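Local structure of aminotransferase class-III (6K8H) at residues M133-A138 with G156-A161; G152-S157 with V163-S168; G169-D174 with D385-V390; L197-I202 with P223-L228; A236-L241 with L252-V257. The protein belongs to the class-III aminotransferases, enzymes of the PLP-dependent aminotransferase clan, and forms a two-chain assembly with a PLR ligand bound in a pocket completed by the second subunit. All blocks are in the same frame, centred on the assembly; numbering follows the deposited sequence.

How the contacts relate
The pocket of PLR is where contacts 2 and 5 come together: Tyr154 and His155 of contact 2 and Asp255 and Val257 of contact 5 all line it, and His155 ND1 lies 2.7 Å from Asp255 OD2, a probable hydrogen bond. Contact 1 shares Gly156 and Ser157 with contact 2 and leads from there to the second subunit, while Ala134 and Ile135 rest on Ile253 of contact 5. Contact 4, its centre about 10 Å from that of contact 5, carries Arg226 of the pocket and touches contact 2 through Leu228 and Cys153. Contact 3 lies outermost, tied to contact 2 by a probable Ser167 OG to Arg387 NH1 bond of 2.9 Å.

Contact 1 of 5, residues M133-A138 with G156-A161; sequences MAIKAA and GSYDFA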
# COMPACT_ATOMS: atom_id res chain seq x y z
N MET B 133 9.71 -1.90 1.86
CA MET B 133 10.68 -0.81 1.88
C MET B 133 11.78 -1.09 2.89
O MET B 133 12.91 -0.62 2.70
CB MET B 133 9.99 0.52 2.18
CG MET B 133 9.06 1.02 1.07
SD MET B 133 9.72 0.92 -0.62
CE MET B 133 11.24 1.87 -0.43
N ALA B 134 11.50 -1.86 3.94
CA ALA B 134 12.57 -2.29 4.84
C ALA B 134 13.55 -3.21 4.13
O ALA B 134 14.77 -3.04 4.24
CB ALA B 134 11.98 -3.00 6.06
N ILE B 135 13.02 -4.16 3.37
CA ILE B 135 13.88 -5.05 2.59
C ILE B 135 14.72 -4.26 1.60
O ILE B 135 15.93 -4.50 1.44
CB ILE B 135 13.02 -6.12 1.88
CG1 ILE B 135 12.56 -7.15 2.91
CG2 ILE B 135 13.81 -6.74 0.71
CD1 ILE B 135 11.35 -7.96 2.48
N LYS B 136 14.08 -3.30 0.92
CA LYS B 136 14.78 -2.46 -0.08
C LYS B 136 15.86 -1.61 0.60
O LYS B 136 16.95 -1.48 0.06
CB LYS B 136 13.76 -1.66 -0.88
CG LYS B 136 12.94 -2.50 -1.85
CD LYS B 136 11.72 -1.82 -2.41
CE LYS B 136 11.99 -0.45 -2.99
NZ LYS B 136 12.17 -0.49 -4.46
N ALA B 137 15.55 -1.07 1.78
CA ALA B 137 16.55 -0.27 2.49
C ALA B 137 17.75 -1.12 2.84
O ALA B 137 18.90 -0.67 2.70
CB ALA B 137 15.94 0.34 3.76
N ALA B 138 17.51 -2.36 3.29
CA ALA B 138 18.62 -3.25 3.65
C ALA B 138 19.47 -3.59 2.44
O ALA B 138 20.70 -3.66 2.53
CB ALA B 138 18.08 -4.52 4.31
N GLY B 156 2.79 -10.14 4.51
CA GLY B 156 2.13 -9.38 3.45
C GLY B 156 2.33 -10.02 2.09
O GLY B 156 2.73 -11.17 1.97
N SER B 157 2.05 -9.23 1.05
CA SER B 157 1.98 -9.74 -0.32
C SER B 157 3.22 -9.43 -1.17
O SER B 157 3.22 -9.74 -2.37
CB SER B 157 0.70 -9.23 -1.01
OG SER B 157 0.59 -7.83 -0.92
N TYR B 158 4.24 -8.81 -0.61
CA TYR B 158 5.48 -8.57 -1.36
C TYR B 158 6.18 -9.88 -1.69
O TYR B 158 6.45 -10.69 -0.80
CB TYR B 158 6.39 -7.67 -0.54
CG TYR B 158 7.73 -7.33 -1.16
CD1 TYR B 158 7.84 -6.94 -2.49
CD2 TYR B 158 8.89 -7.37 -0.39
CE1 TYR B 158 9.08 -6.61 -3.04
CE2 TYR B 158 10.13 -7.05 -0.92
CZ TYR B 158 10.22 -6.68 -2.25
OH TYR B 158 11.45 -6.34 -2.79
N ASP B 159 6.53 -10.07 -2.98
CA ASP B 159 7.05 -11.35 -3.48
C ASP B 159 8.08 -12.01 -2.55
O ASP B 159 7.94 -13.18 -2.18
CB ASP B 159 7.72 -11.15 -4.85
CG ASP B 159 6.75 -10.69 -5.93
OD1 ASP B 159 6.04 -9.70 -5.69
OD2 ASP B 159 6.73 -11.30 -7.02
N PHE B 160 9.13 -11.27 -2.21
CA PHE B 160 10.22 -11.86 -1.44
C PHE B 160 9.81 -12.14 0.00
O PHE B 160 10.27 -13.13 0.59
CB PHE B 160 11.44 -10.92 -1.51
CG PHE B 160 11.93 -10.69 -2.91
CD1 PHE B 160 12.74 -11.63 -3.54
CD2 PHE B 160 11.55 -9.57 -3.62
CE1 PHE B 160 13.18 -11.43 -4.84
CE2 PHE B 160 11.98 -9.36 -4.91
CZ PHE B 160 12.80 -10.30 -5.52
N ALA B 161 8.94 -11.31 0.58
CA ALA B 161 8.53 -11.48 1.97
C ALA B 161 7.54 -12.62 2.17
O ALA B 161 7.41 -13.13 3.28
CB ALA B 161 7.93 -10.18 2.50
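Ile135 packs against Tyr158 and Ala161 in the large domain of this class-III aminotransferase, joining helix 127-142 to Tyr158, just before the short, weakly bonded helix 159-162, and to Ala161 within it. Followed outward, Ile135 meets the tyrosine with CB, CG2 and CD1. Ile135 CB lies 4.1 Å from Tyr158 CE2. From there Ile135 CG2, set anti to the backbone N, comes to 4.0 Å from Tyr158 CE2. The other branch runs through CG1, which stands beside the backbone N (chi1 -75°) and serves as the link that brings Ile135 CD1 to 3.7 Å from Tyr158 CE2. CD1 arrives at the edge of the phenol ring, close to its plane, so the methyl group abuts the CD2-CE2 side. One ring face is occupied from within the same turn, where Phe160 N sits over the ring centre. The tyrosine reaches the helix because its CG stands anti to the backbone N (chi1 179°).

Everything that touches here is buried, and the polar ends are satisfied across the dimer. Tyr158 OH is hydrogen-bonded to Asp159 of the second subunit, and Lys136 NZ forms a salt bridge with Glu162 of the second subunit. The lysine stem only skirts the phenol, Lys136 CG lying 4.2 Å from Tyr158 OH. Ile135 CD1 also meets Ala161 CB, at 4.1 Å.

Contact 2 of 5, residues G152-S157 with V163-S168; sequences GCYHGS and VSTQSS. With PLR ((5-hydroxy-4,6-dimethylpyridin-3-yl)methyl dihydrogen phosphate), chain D.
Gly152 and Thr165 bring their backbones together, CA to CA 4.6 Å, and Gly152 N donates to Ser164 O over 2.8 Å in a bond that enters almost along the carbonyl axis but is bent at the hydrogen (144°). Gly152 CA adds a CA-H...O contact to Thr165 O, and the positive phi of this residue favours glycine.

Among the side chains, Thr165 and Tyr154 lie alongside each other, pointing the same way. Thr165 CG2, anti to its backbone N, touches the tyrosine ring at its edge, 3.8 Å from Tyr154 CD1. The far side of that ring faces PLR, also edgewise, with CE2 of Tyr154 3.8 Å from C4A of the ligand. Gly156 N stands over one ring face. The threonine hydroxyl OG1 works through a water that donates to it at 2.7 Å, donates to Gly156 O and accepts from His155 N; OG1 is also hydrogen-bonded to Glu162 O. His155 ND1 bonds to Asp255 OD2, positioning that oxygen against N1 of PLR.

Both segments are loops flanking helix 159-162: residues 152-157 follow strand 146-150, while the loop of residues 163-168 leads on toward helix 188-192, with Ser164 against strand 194-197.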
# COMPACT_ATOMS: atom_id res chain seq x y z
N GLY B 152 6.83 -20.47 7.48
CA GLY B 152 5.47 -20.42 7.97
C GLY B 152 5.01 -19.07 8.47
O GLY B 152 3.93 -18.98 9.08
N CYS B 153 5.75 -18.00 8.20
CA CYS B 153 5.42 -16.70 8.75
C CYS B 153 4.94 -15.74 7.67
O CYS B 153 5.48 -15.71 6.55
CB CYS B 153 6.64 -16.08 9.44
SG CYS B 153 7.16 -16.87 10.97
N TYR B 154 3.97 -14.92 8.03
CA TYR B 154 3.29 -14.02 7.10
C TYR B 154 3.82 -12.60 7.25
O TYR B 154 3.97 -12.10 8.36
CB TYR B 154 1.78 -14.05 7.36
CG TYR B 154 1.00 -13.10 6.47
CD1 TYR B 154 0.74 -13.42 5.15
CD2 TYR B 154 0.55 -11.88 6.96
CE1 TYR B 154 0.03 -12.54 4.33
CE2 TYR B 154 -0.16 -11.00 6.15
CZ TYR B 154 -0.41 -11.34 4.84
OH TYR B 154 -1.13 -10.48 4.04
N HIS B 155 4.10 -11.95 6.11
CA HIS B 155 4.58 -10.57 6.14
C HIS B 155 3.91 -9.71 5.07
O HIS B 155 4.44 -8.65 4.72
CB HIS B 155 6.09 -10.50 5.94
CG HIS B 155 6.86 -11.30 6.94
ND1 HIS B 155 7.04 -10.90 8.24
CD2 HIS B 155 7.53 -12.48 6.81
CE1 HIS B 155 7.77 -11.80 8.88
NE2 HIS B 155 8.08 -12.76 8.04
N GLY B 156 2.79 -10.14 4.51
CA GLY B 156 2.13 -9.38 3.45
C GLY B 156 2.33 -10.02 2.09
O GLY B 156 2.73 -11.17 1.97
N SER B 157 2.05 -9.23 1.05
CA SER B 157 1.98 -9.74 -0.32
C SER B 157 3.22 -9.43 -1.17
O SER B 157 3.22 -9.74 -2.37
CB SER B 157 0.70 -9.23 -1.01
OG SER B 157 0.59 -7.83 -0.92
N VAL B 163 7.54 -15.67 0.53
CA VAL B 163 8.04 -17.02 0.28
C VAL B 163 7.89 -17.86 1.55
O VAL B 163 8.22 -17.40 2.65
CB VAL B 163 9.50 -16.97 -0.20
CG1 VAL B 163 10.16 -18.35 -0.07
CG2 VAL B 163 9.59 -16.50 -1.64
N SER B 164 7.34 -19.07 1.40
CA SER B 164 7.15 -20.00 2.52
C SER B 164 6.21 -19.44 3.59
O SER B 164 6.33 -19.80 4.77
CB SER B 164 8.49 -20.42 3.16
OG SER B 164 9.26 -21.19 2.26
N THR B 165 5.26 -18.58 3.22
CA THR B 165 4.25 -18.16 4.19
C THR B 165 3.49 -19.37 4.73
O THR B 165 3.18 -19.45 5.93
CB THR B 165 3.26 -17.17 3.57
OG1 THR B 165 3.94 -15.95 3.24
CG2 THR B 165 2.14 -16.86 4.56
N GLN B 166 3.21 -20.33 3.87
CA GLN B 166 2.75 -21.65 4.27
C GLN B 166 3.92 -22.61 4.09
O GLN B 166 4.41 -22.80 2.97
CB GLN B 166 1.53 -22.09 3.45
CG GLN B 166 1.35 -23.59 3.41
CD GLN B 166 -0.09 -23.99 3.19
OE1 GLN B 166 -0.99 -23.15 3.22
NE2 GLN B 166 -0.31 -25.29 2.98
N SER B 167 4.39 -23.18 5.20
CA SER B 167 5.48 -24.15 5.14
C SER B 167 5.09 -25.34 4.25
O SER B 167 3.93 -25.75 4.20
CB SER B 167 5.84 -24.63 6.55
OG SER B 167 6.96 -25.49 6.51
N SER B 168 6.08 -25.87 3.53
CA SER B 168 5.92 -27.17 2.89
C SER B 168 5.51 -28.26 3.87
O SER B 168 4.86 -29.23 3.47
CB SER B 168 7.21 -27.56 2.15
OG SER B 168 8.17 -28.10 3.04
N1 PLR D . 3.23 -8.15 8.72
C2 PLR D . 2.44 -8.72 9.62
C2A PLR D . 3.06 -9.42 10.79
C3 PLR D . 1.05 -8.65 9.50
O3 PLR D . 0.28 -9.24 10.44
C4 PLR D . 0.48 -7.98 8.39
C4A PLR D . -0.97 -7.89 8.25
C5 PLR D . 1.34 -7.38 7.47
C6 PLR D . 2.69 -7.51 7.66
C5A PLR D . 0.81 -6.66 6.25
O4P PLR D . 0.13 -5.40 6.53
P PLR D . -1.00 -4.87 5.51
O1P PLR D . -0.33 -4.86 4.17
O2P PLR D . -2.11 -5.85 5.57
O3P PLR D . -1.40 -3.51 5.98
O HOH W 1 3.66 -13.24 3.58

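Contact 3 of 5, residues G169-D174 with D385-V390; sequences GKPGED and DYRNSV
Arg387 lays its guanidinium group flat against the backbone of residues 169-171, and no hydrogen bond crosses directly between the segments. Gly169 O and Lys170 N lie over one face of the group. Gly169 O is 3.1 Å from Arg387 NH1, yet the angle is too poor for a hydrogen bond, and the carbonyl is better read as resting on the flat cation. Pro171 meets the same group obliquely, Pro171 CD lying 4.0 Å from Arg387 NH2. Tyr386 OH lies over the opposite face without hydrogen-bonding to the arginine; its bond goes to Asp151 OD2.

The contact, at the protein surface, joins two loops far apart in sequence, one between helices 159-162 and 188-192 of the large domain, the other a 3-10 turn at 386-389 that leads into helix 393-408.

Hydrogen bonding is carried by water and by neighbours. A water at the edge of the guanidinium, in its plane, accepts from Arg387 NH2 at 2.8 Å and donates to Lys170 O at 2.9 Å. Arg387 NH1 is bonded to Ser167 OG. Within the 3-10 turn, Tyr386 O receives both Ser389 N and Ser389 OG, the hydroxyl at 2.7 Å.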
# COMPACT_ATOMS: atom_id res chain seq x y z
N GLY B 169 5.87 -28.13 5.14
CA GLY B 169 5.58 -29.15 6.14
C GLY B 169 6.76 -30.00 6.54
O GLY B 169 6.79 -30.50 7.66
N LYS B 170 7.66 -30.29 5.60
CA LYS B 170 8.80 -31.17 5.83
C LYS B 170 10.06 -30.48 5.33
O LYS B 170 10.01 -29.70 4.38
CB LYS B 170 8.61 -32.52 5.12
CG LYS B 170 8.39 -32.42 3.63
CD LYS B 170 8.35 -33.78 2.96
CE LYS B 170 8.13 -33.62 1.45
NZ LYS B 170 7.98 -34.91 0.72
N PRO B 171 11.20 -30.71 5.98
CA PRO B 171 12.44 -30.09 5.51
C PRO B 171 12.94 -30.72 4.22
O PRO B 171 12.51 -31.80 3.80
CB PRO B 171 13.42 -30.33 6.66
CG PRO B 171 12.89 -31.55 7.34
CD PRO B 171 11.39 -31.50 7.20
N GLY B 172 13.92 -30.04 3.61
CA GLY B 172 14.62 -30.61 2.49
C GLY B 172 15.63 -31.65 2.95
O GLY B 172 15.77 -31.95 4.14
N GLU B 173 16.38 -32.18 1.98
CA GLU B 173 17.34 -33.23 2.31
C GLU B 173 18.42 -32.73 3.26
O GLU B 173 18.93 -33.51 4.07
CB GLU B 173 17.96 -33.79 1.03
CG GLU B 173 18.30 -35.28 1.13
CD GLU B 173 18.28 -35.97 -0.22
OE1 GLU B 173 17.18 -36.17 -0.77
OE2 GLU B 173 19.37 -36.31 -0.72
N ASP B 174 18.77 -31.45 3.20
CA ASP B 174 19.74 -30.89 4.13
C ASP B 174 19.17 -30.71 5.54
O ASP B 174 19.92 -30.32 6.44
CB ASP B 174 20.28 -29.56 3.60
CG ASP B 174 19.19 -28.55 3.28
OD1 ASP B 174 18.01 -28.77 3.64
OD2 ASP B 174 19.50 -27.51 2.64
N ASP B 385 8.42 -25.78 19.32
CA ASP B 385 8.77 -26.48 18.09
C ASP B 385 7.73 -26.07 17.05
O ASP B 385 6.60 -26.56 17.08
CB ASP B 385 8.80 -27.99 18.31
CG ASP B 385 9.79 -28.42 19.39
OD1 ASP B 385 10.83 -27.74 19.57
OD2 ASP B 385 9.55 -29.45 20.08
N TYR B 386 8.12 -25.20 16.11
CA TYR B 386 7.13 -24.46 15.33
C TYR B 386 6.28 -25.38 14.47
O TYR B 386 5.12 -25.06 14.17
CB TYR B 386 7.83 -23.39 14.47
CG TYR B 386 8.45 -23.87 13.17
CD1 TYR B 386 7.70 -23.94 12.00
CD2 TYR B 386 9.81 -24.18 13.10
CE1 TYR B 386 8.28 -24.35 10.80
CE2 TYR B 386 10.39 -24.60 11.90
CZ TYR B 386 9.62 -24.68 10.76
OH TYR B 386 10.20 -25.08 9.56
N ARG B 387 6.81 -26.53 14.08
CA ARG B 387 6.04 -27.42 13.23
C ARG B 387 4.84 -28.00 13.95
O ARG B 387 3.93 -28.52 13.30
CB ARG B 387 6.93 -28.52 12.65
CG ARG B 387 7.92 -27.98 11.62
CD ARG B 387 8.25 -29.02 10.59
NE ARG B 387 9.34 -28.63 9.70
CZ ARG B 387 9.17 -28.02 8.53
NH1 ARG B 387 7.94 -27.71 8.11
NH2 ARG B 387 10.21 -27.72 7.77
N ASN B 388 4.81 -27.91 15.29
CA ASN B 388 3.66 -28.33 16.05
C ASN B 388 2.47 -27.39 15.88
O ASN B 388 1.35 -27.78 16.26
CB ASN B 388 4.03 -28.42 17.53
CG ASN B 388 4.92 -29.60 17.82
OD1 ASN B 388 4.92 -30.57 17.06
ND2 ASN B 388 5.70 -29.52 18.90
N SER B 389 2.67 -26.18 15.33
CA SER B 389 1.52 -25.29 15.18
C SER B 389 0.59 -25.73 14.05
O SER B 389 -0.54 -25.24 13.98
CB SER B 389 1.97 -23.84 14.97
OG SER B 389 2.78 -23.68 13.83
N VAL B 390 1.04 -26.62 13.16
CA VAL B 390 0.20 -27.09 12.07
C VAL B 390 -0.88 -28.02 12.60
O VAL B 390 -0.60 -28.95 13.38
CB VAL B 390 1.04 -27.79 10.99
CG1 VAL B 390 0.16 -28.19 9.83
CG2 VAL B 390 2.17 -26.87 10.51
O HOH W 2 9.85 -26.91 5.09

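Contact 4 of 5, residues L197-I202 with P223-L228; sequences LPFNDI and PNPRSL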
# COMPACT_ATOMS: atom_id res chain seq x y z
N LEU B 197 14.53 -19.86 7.31
CA LEU B 197 15.08 -20.22 8.60
C LEU B 197 14.02 -20.87 9.48
O LEU B 197 12.82 -20.67 9.29
CB LEU B 197 15.65 -18.99 9.32
CG LEU B 197 16.54 -18.04 8.51
CD1 LEU B 197 16.74 -16.74 9.25
CD2 LEU B 197 17.87 -18.70 8.22
N PRO B 198 14.44 -21.68 10.46
CA PRO B 198 13.48 -22.27 11.41
C PRO B 198 13.24 -21.41 12.65
O PRO B 198 14.17 -21.18 13.44
CB PRO B 198 14.13 -23.61 11.78
CG PRO B 198 15.62 -23.37 11.61
CD PRO B 198 15.78 -22.28 10.56
N PHE B 199 11.99 -20.95 12.85
CA PHE B 199 11.70 -20.08 13.99
C PHE B 199 11.96 -20.81 15.30
O PHE B 199 11.63 -21.99 15.45
CB PHE B 199 10.25 -19.58 13.91
CG PHE B 199 9.93 -18.42 14.83
CD1 PHE B 199 10.27 -17.11 14.49
CD2 PHE B 199 9.30 -18.63 16.05
CE1 PHE B 199 9.97 -16.04 15.32
CE2 PHE B 199 9.00 -17.56 16.89
CZ PHE B 199 9.34 -16.26 16.52
N ASN B 200 12.63 -20.12 16.24
CA ASN B 200 12.91 -20.66 17.58
C ASN B 200 13.80 -21.91 17.55
O ASN B 200 13.76 -22.75 18.45
CB ASN B 200 11.62 -20.97 18.36
CG ASN B 200 11.23 -19.85 19.30
OD1 ASN B 200 12.09 -19.13 19.81
ND2 ASN B 200 9.93 -19.69 19.52
N ASP B 201 14.62 -22.04 16.51
CA ASP B 201 15.60 -23.12 16.40
C ASP B 201 16.92 -22.41 16.10
O ASP B 201 17.25 -22.16 14.93
CB ASP B 201 15.16 -24.13 15.33
CG ASP B 201 16.25 -25.11 14.94
OD1 ASP B 201 17.39 -25.04 15.46
OD2 ASP B 201 15.96 -25.97 14.07
N ILE B 202 17.66 -22.06 17.15
CA ILE B 202 18.80 -21.17 16.94
C ILE B 202 19.93 -21.91 16.22
O ILE B 202 20.67 -21.30 15.45
CB ILE B 202 19.28 -20.56 18.28
CG1 ILE B 202 20.34 -19.47 18.03
CG2 ILE B 202 19.83 -21.62 19.21
CD1 ILE B 202 19.92 -18.40 17.02
N PRO B 223 8.42 -11.03 15.85
CA PRO B 223 8.75 -11.45 17.22
C PRO B 223 7.73 -12.43 17.83
O PRO B 223 8.13 -13.24 18.64
CB PRO B 223 8.80 -10.15 18.04
CG PRO B 223 8.89 -9.05 17.01
CD PRO B 223 8.21 -9.59 15.77
N ASN B 224 6.45 -12.25 17.53
CA ASN B 224 5.38 -13.14 18.06
C ASN B 224 4.44 -13.50 16.90
O ASN B 224 3.30 -13.02 16.90
CB ASN B 224 4.65 -12.45 19.21
CG ASN B 224 3.94 -13.40 20.15
OD1 ASN B 224 3.97 -14.61 19.95
ND2 ASN B 224 3.33 -12.86 21.19
N PRO B 225 4.85 -14.35 15.94
CA PRO B 225 4.02 -14.60 14.76
C PRO B 225 2.69 -15.31 15.03
O PRO B 225 2.67 -16.37 15.61
CB PRO B 225 4.91 -15.48 13.87
CG PRO B 225 5.87 -16.13 14.84
CD PRO B 225 6.08 -15.13 15.95
N ARG B 226 1.60 -14.72 14.55
CA ARG B 226 0.25 -15.33 14.69
C ARG B 226 0.23 -16.66 13.91
O ARG B 226 -0.37 -17.61 14.40
CB ARG B 226 -0.81 -14.40 14.12
CG ARG B 226 -1.97 -15.15 13.49
CD ARG B 226 -3.09 -14.26 13.01
NE ARG B 226 -2.62 -13.25 12.09
CZ ARG B 226 -2.40 -13.46 10.80
NH1 ARG B 226 -2.62 -14.66 10.28
NH2 ARG B 226 -2.00 -12.47 10.03
N SER B 227 0.88 -16.69 12.75
CA SER B 227 0.87 -17.88 11.91
C SER B 227 1.45 -19.10 12.61
O SER B 227 1.06 -20.23 12.30
CB SER B 227 1.67 -17.59 10.63
OG SER B 227 0.85 -17.05 9.62
N LEU B 228 2.36 -18.89 13.56
CA LEU B 228 2.96 -19.99 14.30
C LEU B 228 2.37 -20.16 15.70
O LEU B 228 3.02 -20.74 16.57
CB LEU B 228 4.48 -19.80 14.35
CG LEU B 228 5.19 -19.77 12.98
CD1 LEU B 228 6.75 -19.66 13.08
CD2 LEU B 228 4.83 -20.99 12.15
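A type II beta turn, Pro198 to Asp201, carries Phe199 at its second position from the end of strand 194-197 into the loop that follows strand 216-221, a loop that holds Arg226 of the PLR pocket. Phe199 does all the touching on its side. Its CG stands anti to the backbone N (chi1 -166°), which sends the ring out from the turn to meet Pro225 coming from the opposite direction. Pro225 CG lies over one face of the phenyl, 4.0 Å from the centroid of the Phe199 ring and 18° off the ring normal, a CH-pi contact displaced toward the rim. The neighbouring CD of Pro225 is closer still to a single atom, 3.5 Å from Phe199 CZ. Pro223 O comes at the ring edge, near its plane, 3.9 Å from Phe199 CZ. At the root of the side chain Leu228 takes over, its CD1 lying 3.6 Å from Phe199 CB. All four residues are buried, and no hydrogen bond crosses between the segments.

Ala233 also touches Phe199, and Asn200 is hydrogen-bonded to Pro232 and Glu234. Asp201 is the N-cap of helix 202-211, its OD1 bonded to Gly204 N, so the turn passes directly from strand 194-197 into that helix, while segment 223-228 leads from strand 216-221 toward helix 235-248.

Contact 5 of 5, residues A236-L241 with L252-V257; sequences AFLQRL and LIFDEV. With PLR ((5-hydroxy-4,6-dimethylpyridin-3-yl)methyl dihydrogen phosphate), chain D.
Leu238 and Phe254 approach from opposite directions in the beta-alpha-beta unit formed by strand 216-221, helix 235-248 and strand 251-255. The leucine comes from the helix and the phenylalanine from the strand, and both leucine methyls reach the CZ end of the ring from one side of its plane: Phe254 CZ is 3.9 Å from Leu238 CD1 and 4.0 Å from Leu238 CD2. They meet it obliquely, neither over the face nor at the edge. One helical turn along, Leu241 runs aslant to Leu252; its CG, anti to the backbone N, carries CD2 of Leu241 out to 3.9 Å from CD1 of Leu252. Val273 touches both Leu238 and Phe254, and Leu271 packs on Leu238.

The strand's alternation puts Asp255 on the other side, facing PLR. Asp255 OD2 lies 2.7 Å from N1 of PLR. Val257 brings its CB to 3.5 Å from N1 of PLR. An Asx turn fixes the carboxylate: Val257 N donates to Asp255 OD1 at 3.0 Å, nearly straight at 166°.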
# COMPACT_ATOMS: atom_id res chain seq x y z
N ALA B 236 16.97 -16.32 24.38
CA ALA B 236 18.30 -16.75 23.94
C ALA B 236 18.40 -16.80 22.42
O ALA B 236 19.41 -16.38 21.84
CB ALA B 236 18.63 -18.12 24.54
N PHE B 237 17.35 -17.31 21.76
CA PHE B 237 17.30 -17.37 20.30
C PHE B 237 17.44 -15.98 19.69
O PHE B 237 18.24 -15.76 18.78
CB PHE B 237 15.99 -18.04 19.87
CG PHE B 237 15.62 -17.81 18.43
CD1 PHE B 237 16.14 -18.61 17.43
CD2 PHE B 237 14.72 -16.82 18.07
CE1 PHE B 237 15.78 -18.43 16.11
CE2 PHE B 237 14.36 -16.63 16.74
CZ PHE B 237 14.90 -17.43 15.76
N LEU B 238 16.67 -15.01 20.20
CA LEU B 238 16.65 -13.68 19.61
C LEU B 238 17.95 -12.93 19.90
O LEU B 238 18.43 -12.17 19.05
CB LEU B 238 15.43 -12.91 20.13
CG LEU B 238 14.91 -11.69 19.35
CD1 LEU B 238 14.37 -12.09 17.97
CD2 LEU B 238 13.85 -10.95 20.16
N GLN B 239 18.54 -13.16 21.07
CA GLN B 239 19.82 -12.53 21.39
C GLN B 239 20.93 -13.06 20.50
O GLN B 239 21.76 -12.29 19.99
CB GLN B 239 20.17 -12.74 22.87
CG GLN B 239 19.25 -12.00 23.86
CD GLN B 239 19.27 -12.61 25.26
OE1 GLN B 239 20.23 -13.28 25.66
NE2 GLN B 239 18.19 -12.38 26.02
N ARG B 240 20.95 -14.38 20.27
CA ARG B 240 21.98 -14.92 19.38
C ARG B 240 21.75 -14.51 17.93
O ARG B 240 22.73 -14.30 17.19
CB ARG B 240 22.01 -16.44 19.52
CG ARG B 240 22.62 -16.87 20.86
CD ARG B 240 22.47 -18.35 21.11
NE ARG B 240 23.01 -19.15 20.01
CZ ARG B 240 23.24 -20.46 20.09
NH1 ARG B 240 22.98 -21.11 21.22
NH2 ARG B 240 23.72 -21.11 19.04
N LEU B 241 20.49 -14.38 17.51
CA LEU B 241 20.21 -13.84 16.18
C LEU B 241 20.73 -12.42 16.05
O LEU B 241 21.34 -12.06 15.02
CB LEU B 241 18.70 -13.89 15.90
CG LEU B 241 18.23 -13.33 14.54
CD1 LEU B 241 18.86 -14.11 13.39
CD2 LEU B 241 16.70 -13.32 14.42
N LEU B 252 18.99 -6.56 10.68
CA LEU B 252 17.93 -7.27 11.39
C LEU B 252 16.66 -6.42 11.35
O LEU B 252 16.63 -5.29 11.89
CB LEU B 252 18.35 -7.59 12.83
CG LEU B 252 17.35 -8.31 13.75
CD1 LEU B 252 16.85 -9.63 13.17
CD2 LEU B 252 17.99 -8.55 15.12
N ILE B 253 15.62 -6.94 10.70
CA ILE B 253 14.34 -6.26 10.56
C ILE B 253 13.30 -6.98 11.42
O ILE B 253 13.01 -8.16 11.19
CB ILE B 253 13.86 -6.22 9.10
CG1 ILE B 253 14.90 -5.57 8.18
CG2 ILE B 253 12.53 -5.49 9.00
CD1 ILE B 253 14.57 -5.75 6.73
N PHE B 254 12.70 -6.27 12.36
CA PHE B 254 11.54 -6.78 13.08
C PHE B 254 10.27 -6.39 12.32
O PHE B 254 10.11 -5.24 11.93
CB PHE B 254 11.45 -6.22 14.50
CG PHE B 254 12.35 -6.93 15.48
CD1 PHE B 254 13.35 -7.78 15.04
CD2 PHE B 254 12.19 -6.73 16.85
CE1 PHE B 254 14.19 -8.41 15.94
CE2 PHE B 254 13.02 -7.37 17.76
CZ PHE B 254 14.02 -8.22 17.30
N ASP B 255 9.39 -7.37 12.11
CA ASP B 255 8.05 -7.11 11.59
C ASP B 255 7.12 -6.99 12.79
O ASP B 255 6.68 -8.01 13.35
CB ASP B 255 7.60 -8.22 10.64
CG ASP B 255 6.20 -8.00 10.07
OD1 ASP B 255 5.48 -7.10 10.56
OD2 ASP B 255 5.82 -8.72 9.12
N GLU B 256 6.84 -5.76 13.20
CA GLU B 256 5.91 -5.49 14.30
C GLU B 256 4.59 -4.92 13.80
O GLU B 256 3.93 -4.17 14.52
CB GLU B 256 6.54 -4.56 15.33
CG GLU B 256 7.80 -5.12 15.99
CD GLU B 256 7.84 -4.93 17.51
OE1 GLU B 256 6.79 -5.12 18.18
OE2 GLU B 256 8.92 -4.60 18.04
N VAL B 257 4.19 -5.25 12.57
CA VAL B 257 2.93 -4.72 12.04
C VAL B 257 1.78 -5.09 12.97
O VAL B 257 0.87 -4.28 13.20
CB VAL B 257 2.71 -5.20 10.59
CG1 VAL B 257 1.30 -4.84 10.11
CG2 VAL B 257 3.75 -4.57 9.67
N1 PLR D . 3.23 -8.15 8.72
C2 PLR D . 2.44 -8.72 9.62
C2A PLR D . 3.06 -9.42 10.79
C3 PLR D . 1.05 -8.65 9.50
O3 PLR D . 0.28 -9.24 10.44
C4 PLR D . 0.48 -7.98 8.39
C4A PLR D . -0.97 -7.89 8.25
C5 PLR D . 1.34 -7.38 7.47
C6 PLR D . 2.69 -7.51 7.66
C5A PLR D . 0.81 -6.66 6.25
O4P PLR D . 0.13 -5.40 6.53
P PLR D . -1.00 -4.87 5.51
O1P PLR D . -0.33 -4.86 4.17
O2P PLR D . -2.11 -5.85 5.57
O3P PLR D . -1.40 -3.51 5.98